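Local coordinates for protein rhamnonate dehydratase (Gibberella zeae PH-1, PDB 3FXG) that probably dehydrates L-rhamnonate to its 2-keto-3-deoxy acid, as a magnesium-dependent lyase of the enolase superfamily, at residues 221-224 against 225-229; 234-237 against 238-242. All coordinates share one frame; numbering follows the deposited sequence.

Contact 1. Residues 221-224 against 225-229; sequences VDCY and MSLNV. With MG (magnesium ion), chain I.
Ser226 grips the carbonyl of Cys223 twice, and this is the tight heart of the turn. Its OG donates to Cys223 O at 2.6 Å, lying in the carbonyl plane, while Ser226 N reaches the same Cys223 O at 3.0 Å from 34° outside that plane. Serine suits the place because its short hydroxyl folds back beside its own backbone (chi1 72°), within range of a carbonyl three residues earlier; OG also bonds Ser43. On the inner flank Cys223 SG rests against Leu227 CD1 at 3.8 Å, a small sulfhydryl against a branched apolar chain, both suited to a buried place; Cys223 also packs on Trp247, and Leu227 on Leu235 of helix 229-238. This is the loop that follows strand 219-222 at the catalytic mouth of an enolase-type barrel, where the magnesium ion sits. Farther along the loop, Met225, a selenomethionine, runs alongside Tyr224 and lays its CE over one face of the ring, 3.5 Å from Tyr224 CZ, a CH-pi contact; SE stands farther off above that face, a Met-aromatic contact. Arg56 makes a cation-pi contact with the same tyrosine. The metal side is watery by contrast. Asp222 OD2 binds the magnesium ion at 2.2 Å, and two waters, Glu248 and Glu275 complete the ligands found. Asp222 OD1 accepts Tyr224 N at 2.9 Å in an Asx turn, and one of the metal-bound waters donates to it at 2.7 Å, which helps to fix the carboxylate's rotation.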
ATOM      1  N   VAL A 221     -25.448  17.547 -11.143  1.00 12.87           N
ATOM      2  CA  VAL A 221     -24.907  17.946 -12.437  1.00 14.11           C
ATOM      3  C   VAL A 221     -24.415  16.754 -13.248  1.00 14.82           C
ATOM      4  O   VAL A 221     -23.554  15.997 -12.795  1.00 15.02           O
ATOM      5  CB  VAL A 221     -23.736  18.944 -12.259  1.00 13.44           C
ATOM      6  CG1 VAL A 221     -23.234  19.412 -13.618  1.00 13.09           C
ATOM      7  CG2 VAL A 221     -24.197  20.136 -11.414  1.00 13.56           C
ATOM      8  N   ASP A 222     -24.964  16.590 -14.446  1.00 14.59           N
ATOM      9  CA  ASP A 222     -24.563  15.491 -15.320  1.00 16.64           C
ATOM     10  C   ASP A 222     -23.486  15.995 -16.269  1.00 15.67           C
ATOM     11  O   ASP A 222     -23.673  17.009 -16.943  1.00 15.69           O
ATOM     12  CB  ASP A 222     -25.760  14.979 -16.117  1.00 17.19           C
ATOM     13  CG  ASP A 222     -25.475  13.661 -16.809  1.00 19.21           C
ATOM     14  OD1 ASP A 222     -24.577  13.616 -17.675  1.00 17.57           O
ATOM     15  OD2 ASP A 222     -26.151  12.665 -16.482  1.00 21.46           O
ATOM     16  N   CYS A 223     -22.365  15.282 -16.328  1.00 14.28           N
ATOM     17  CA  CYS A 223     -21.249  15.687 -17.174  1.00 14.33           C
ATOM     18  C   CYS A 223     -21.004  14.804 -18.401  1.00 14.39           C
ATOM     19  O   CYS A 223     -20.048  15.022 -19.149  1.00 15.12           O
ATOM     20  CB  CYS A 223     -19.979  15.783 -16.323  1.00 14.10           C
ATOM     21  SG  CYS A 223     -20.123  16.941 -14.919  1.00 14.24           S
ATOM     22  N   TYR A 224     -21.873  13.819 -18.602  1.00 12.83           N
ATOM     23  CA  TYR A 224     -21.801  12.900 -19.740  1.00 13.44           C
ATOM     24  C   TYR A 224     -20.376  12.512 -20.178  1.00 12.06           C
ATOM     25  O   TYR A 224     -19.978  12.772 -21.316  1.00 11.47           O
ATOM     26  CB  TYR A 224     -22.574  13.505 -20.928  1.00 13.59           C
ATOM     27  CG  TYR A 224     -22.939  12.515 -22.021  1.00 15.56           C
ATOM     28  CD1 TYR A 224     -23.801  11.445 -21.766  1.00 15.81           C
ATOM     29  CD2 TYR A 224     -22.406  12.636 -23.305  1.00 14.74           C
ATOM     30  CE1 TYR A 224     -24.122  10.515 -22.767  1.00 16.80           C
ATOM     31  CE2 TYR A 224     -22.717  11.714 -24.309  1.00 15.20           C
ATOM     32  CZ  TYR A 224     -23.572  10.657 -24.032  1.00 16.84           C
ATOM     33  OH  TYR A 224     -23.854   9.732 -25.015  1.00 14.97           O
HETATM   34  N   MSE A 225     -19.635  11.880 -19.268  1.00 12.30           N
HETATM   35  CA  MSE A 225     -18.259  11.415 -19.496  1.00 13.69           C
HETATM   36  C   MSE A 225     -17.375  12.366 -20.315  1.00 13.49           C
HETATM   37  O   MSE A 225     -16.466  11.932 -21.023  1.00 14.13           O
HETATM   38  CB  MSE A 225     -18.289  10.014 -20.148  1.00 18.60           C
HETATM   39  CG  MSE A 225     -19.003   9.913 -21.497  1.00 22.63           C
HETATM   40 SE   MSE A 225     -19.378   8.074 -22.128  1.00 31.64          SE
HETATM   41  CE  MSE A 225     -20.908   8.484 -23.238  1.00 24.91           C
ATOM     42  N   SER A 226     -17.595  13.668 -20.158  1.00 12.48           N
ATOM     43  CA  SER A 226     -16.866  14.653 -20.952  1.00 13.78           C
ATOM     44  C   SER A 226     -15.707  15.428 -20.336  1.00 13.31           C
ATOM     45  O   SER A 226     -15.041  16.180 -21.045  1.00 12.91           O
ATOM     46  CB  SER A 226     -17.858  15.673 -21.505  1.00 14.36           C
ATOM     47  OG  SER A 226     -18.334  16.509 -20.460  1.00 15.43           O
ATOM     48  N   LEU A 227     -15.458  15.278 -19.039  1.00 11.71           N
ATOM     49  CA  LEU A 227     -14.379  16.042 -18.424  1.00 11.52           C
ATOM     50  C   LEU A 227     -13.120  15.216 -18.192  1.00 11.57           C
ATOM     51  O   LEU A 227     -12.934  14.148 -18.781  1.00 12.39           O
ATOM     52  CB  LEU A 227     -14.853  16.644 -17.093  1.00  9.33           C
ATOM     53  CG  LEU A 227     -16.243  17.290 -17.115  1.00 11.46           C
ATOM     54  CD1 LEU A 227     -16.557  17.862 -15.737  1.00 10.57           C
ATOM     55  CD2 LEU A 227     -16.299  18.384 -18.185  1.00  9.89           C
ATOM     56  N   ASN A 228     -12.240  15.738 -17.348  1.00 11.31           N
ATOM     57  CA  ASN A 228     -11.007  15.048 -16.996  1.00 13.12           C
ATOM     58  C   ASN A 228     -10.733  15.381 -15.534  1.00 13.63           C
ATOM     59  O   ASN A 228     -11.405  16.240 -14.956  1.00 14.26           O
ATOM     60  CB  ASN A 228      -9.852  15.494 -17.900  1.00 13.61           C
ATOM     61  CG  ASN A 228      -9.565  16.972 -17.798  1.00 14.45           C
ATOM     62  OD1 ASN A 228      -9.253  17.486 -16.723  1.00 13.66           O
ATOM     63  ND2 ASN A 228      -9.658  17.666 -18.925  1.00 13.55           N
ATOM     64  N   VAL A 229      -9.757  14.713 -14.930  1.00 12.70           N
ATOM     65  CA  VAL A 229      -9.463  14.932 -13.518  1.00 12.10           C
ATOM     66  C   VAL A 229      -9.200  16.373 -13.102  1.00 12.46           C
ATOM     67  O   VAL A 229      -9.852  16.880 -12.184  1.00 11.22           O
ATOM     68  CB  VAL A 229      -8.285  14.043 -13.053  1.00 13.07           C
ATOM     69  CG1 VAL A 229      -7.906  14.381 -11.615  1.00 12.98           C
ATOM     70  CG2 VAL A 229      -8.685  12.575 -13.146  1.00 11.08           C
TER
HETATM   71 MG    MG I 501     -26.149  10.441 -16.606  1.00 20.55          MG
HETATM   72  O   HOH W   1     -24.348  10.910 -17.934  1.00 22.76           O
HETATM   73  O   HOH W   2     -28.629  10.441 -16.687  1.00 18.76           O

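Contact 2. Residues 234-237 against 238-242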
ATOM      1  N   GLU A 234     -11.127  21.542 -10.655  1.00 11.37           N
ATOM      2  CA  GLU A 234     -11.244  22.996 -10.668  1.00 14.42           C
ATOM      3  C   GLU A 234     -12.700  23.461 -10.720  1.00 12.53           C
ATOM      4  O   GLU A 234     -13.065  24.428 -10.054  1.00 12.38           O
ATOM      5  CB  GLU A 234     -10.466  23.600 -11.845  1.00 17.27           C
ATOM      6  CG  GLU A 234     -10.670  25.111 -11.973  1.00 24.96           C
ATOM      7  CD  GLU A 234      -9.684  25.782 -12.910  1.00 29.20           C
ATOM      8  OE1 GLU A 234      -9.332  25.184 -13.948  1.00 31.98           O
ATOM      9  OE2 GLU A 234      -9.271  26.925 -12.613  1.00 33.82           O
ATOM     10  N   LEU A 235     -13.521  22.775 -11.508  1.00 12.04           N
ATOM     11  CA  LEU A 235     -14.936  23.125 -11.638  1.00 12.13           C
ATOM     12  C   LEU A 235     -15.670  22.939 -10.313  1.00 12.81           C
ATOM     13  O   LEU A 235     -16.431  23.809  -9.881  1.00 12.49           O
ATOM     14  CB  LEU A 235     -15.598  22.262 -12.719  1.00 12.00           C
ATOM     15  CG  LEU A 235     -17.109  22.428 -12.928  1.00 13.80           C
ATOM     16  CD1 LEU A 235     -17.429  23.865 -13.331  1.00 13.78           C
ATOM     17  CD2 LEU A 235     -17.578  21.464 -14.006  1.00 14.93           C
ATOM     18  N   VAL A 236     -15.451  21.799  -9.670  1.00 10.89           N
ATOM     19  CA  VAL A 236     -16.100  21.537  -8.397  1.00 11.09           C
ATOM     20  C   VAL A 236     -15.679  22.593  -7.377  1.00 11.86           C
ATOM     21  O   VAL A 236     -16.513  23.113  -6.636  1.00 12.46           O
ATOM     22  CB  VAL A 236     -15.764  20.114  -7.889  1.00 11.34           C
ATOM     23  CG1 VAL A 236     -16.219  19.937  -6.443  1.00 11.16           C
ATOM     24  CG2 VAL A 236     -16.465  19.087  -8.780  1.00 10.24           C
ATOM     25  N   LYS A 237     -14.391  22.927  -7.353  1.00 12.20           N
ATOM     26  CA  LYS A 237     -13.903  23.934  -6.419  1.00 13.84           C
ATOM     27  C   LYS A 237     -14.601  25.271  -6.675  1.00 13.28           C
ATOM     28  O   LYS A 237     -15.020  25.949  -5.739  1.00 13.57           O
ATOM     29  CB  LYS A 237     -12.389  24.118  -6.560  1.00 12.85           C
ATOM     30  CG  LYS A 237     -11.805  25.065  -5.523  1.00 16.49           C
ATOM     31  CD  LYS A 237     -10.301  25.256  -5.692  1.00 17.71           C
ATOM     32  CE  LYS A 237      -9.749  26.157  -4.592  1.00 20.84           C
ATOM     33  NZ  LYS A 237      -8.281  26.391  -4.726  1.00 22.91           N
ATOM     34  N   ALA A 238     -14.738  25.630  -7.946  1.00 13.47           N
ATOM     35  CA  ALA A 238     -15.375  26.890  -8.321  1.00 15.23           C
ATOM     36  C   ALA A 238     -16.865  26.946  -7.997  1.00 16.00           C
ATOM     37  O   ALA A 238     -17.441  28.033  -7.932  1.00 17.16           O
ATOM     38  CB  ALA A 238     -15.162  27.156  -9.803  1.00 14.93           C
ATOM     39  N   CYS A 239     -17.485  25.788  -7.788  1.00 14.42           N
ATOM     40  CA  CYS A 239     -18.919  25.729  -7.493  1.00 16.18           C
ATOM     41  C   CYS A 239     -19.255  25.349  -6.059  1.00 17.32           C
ATOM     42  O   CYS A 239     -20.412  25.061  -5.751  1.00 16.98           O
ATOM     43  CB  CYS A 239     -19.608  24.718  -8.415  1.00 15.57           C
ATOM     44  SG  CYS A 239     -19.553  25.105 -10.165  1.00 15.74           S
ATOM     45  N   LEU A 240     -18.264  25.359  -5.176  1.00 19.34           N
ATOM     46  CA  LEU A 240     -18.503  24.958  -3.796  1.00 22.46           C
ATOM     47  C   LEU A 240     -19.665  25.647  -3.080  1.00 22.77           C
ATOM     48  O   LEU A 240     -20.415  24.990  -2.362  1.00 22.93           O
ATOM     49  CB  LEU A 240     -17.212  25.090  -2.981  1.00 24.77           C
ATOM     50  CG  LEU A 240     -16.118  24.105  -3.422  1.00 27.47           C
ATOM     51  CD1 LEU A 240     -14.894  24.243  -2.528  1.00 28.04           C
ATOM     52  CD2 LEU A 240     -16.656  22.679  -3.368  1.00 29.26           C
ATOM     53  N   ASP A 241     -19.841  26.948  -3.283  1.00 22.60           N
ATOM     54  CA  ASP A 241     -20.934  27.656  -2.617  1.00 24.26           C
ATOM     55  C   ASP A 241     -22.316  27.379  -3.212  1.00 22.67           C
ATOM     56  O   ASP A 241     -23.330  27.827  -2.672  1.00 21.99           O
ATOM     57  CB  ASP A 241     -20.670  29.163  -2.617  1.00 29.22           C
ATOM     58  CG  ASP A 241     -20.506  29.728  -4.012  1.00 34.57           C
ATOM     59  OD1 ASP A 241     -20.270  30.951  -4.132  1.00 39.16           O
ATOM     60  OD2 ASP A 241     -20.611  28.956  -4.991  1.00 38.62           O
ATOM     61  N   LEU A 242     -22.363  26.646  -4.320  1.00 19.52           N
ATOM     62  CA  LEU A 242     -23.639  26.331  -4.958  1.00 18.77           C
ATOM     63  C   LEU A 242     -24.275  25.080  -4.356  1.00 18.54           C
ATOM     64  O   LEU A 242     -25.397  24.710  -4.704  1.00 19.20           O
ATOM     65  CB  LEU A 242     -23.445  26.152  -6.466  1.00 17.97           C
ATOM     66  CG  LEU A 242     -22.876  27.361  -7.215  1.00 18.65           C
ATOM     67  CD1 LEU A 242     -22.885  27.084  -8.712  1.00 19.06           C
ATOM     68  CD2 LEU A 242     -23.703  28.603  -6.906  1.00 17.79           C
TER
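The flat groups where Glu234, Leu235 and Val236 meet Ala238 and Cys239 are peptide planes. Ala238 N lies only 25° off the carbonyl plane of Glu234 and bonds Glu234 O at 2.9 Å, as in a regular helical turn. Cys239 N instead stands above the face of the Val236 peptide, 68° out of its plane, at 3.1 Å from Val236 O, and its bond to Leu235 O is weak. The N-H is thus divided between the carbonyls three and four residues back, and the helix tightens as it ends. A weak bond from Leu240 N to Lys237 O continues the three-residue spacing, and Leu242 N closes on Cys239 O. Side chains meet four residues apart. Leu240 CG, turned beside its own backbone N (chi1 -66°), sits 3.2 Å from Lys237 O, and the side chains of Leu240 and Val236 cross obliquely, with Leu240 CD2 4.1 Å from Val236 CG1. On the buried flank Leu235 CD1 meets Cys239 SG at 4.0 Å; apolar leucine and small cysteine fit there against Trp247. Alanine suits position 238, where a methyl fits close to Val203 of helix 195-213. The extended Lys237 is exposed, where its ammonium group can meet solvent, and makes a weak hydrogen bond to Thr268 of a neighbouring subunit. The helix thus ends in a 3-10 turn leading to strand 246-248, as occurs where a beta-alpha-beta crossover of a barrel turns back into its sheet.

In the fold
Contact 1 closes before contact 2 opens, and together they belong to one beta-alpha-beta unit of the barrel domain: strand 219-222, the loop of contact 1, helix 229-238, the turn of contact 2, then strand 246-248, parallel to the first and paired with it. Their centres are 14 Å apart, and Leu227 CD1 touches Leu235 CD2 at 4.1 Å, so the loop at the head of the helix packs against the helix itself. The centre of contact 1, beside the magnesium ion, lies about 17 Å from the centre of the chain, that of contact 2 about 28 Å. One unit therefore presents Asp222 at the metal end of the barrel, then returns the chain to the strand that carries Glu248.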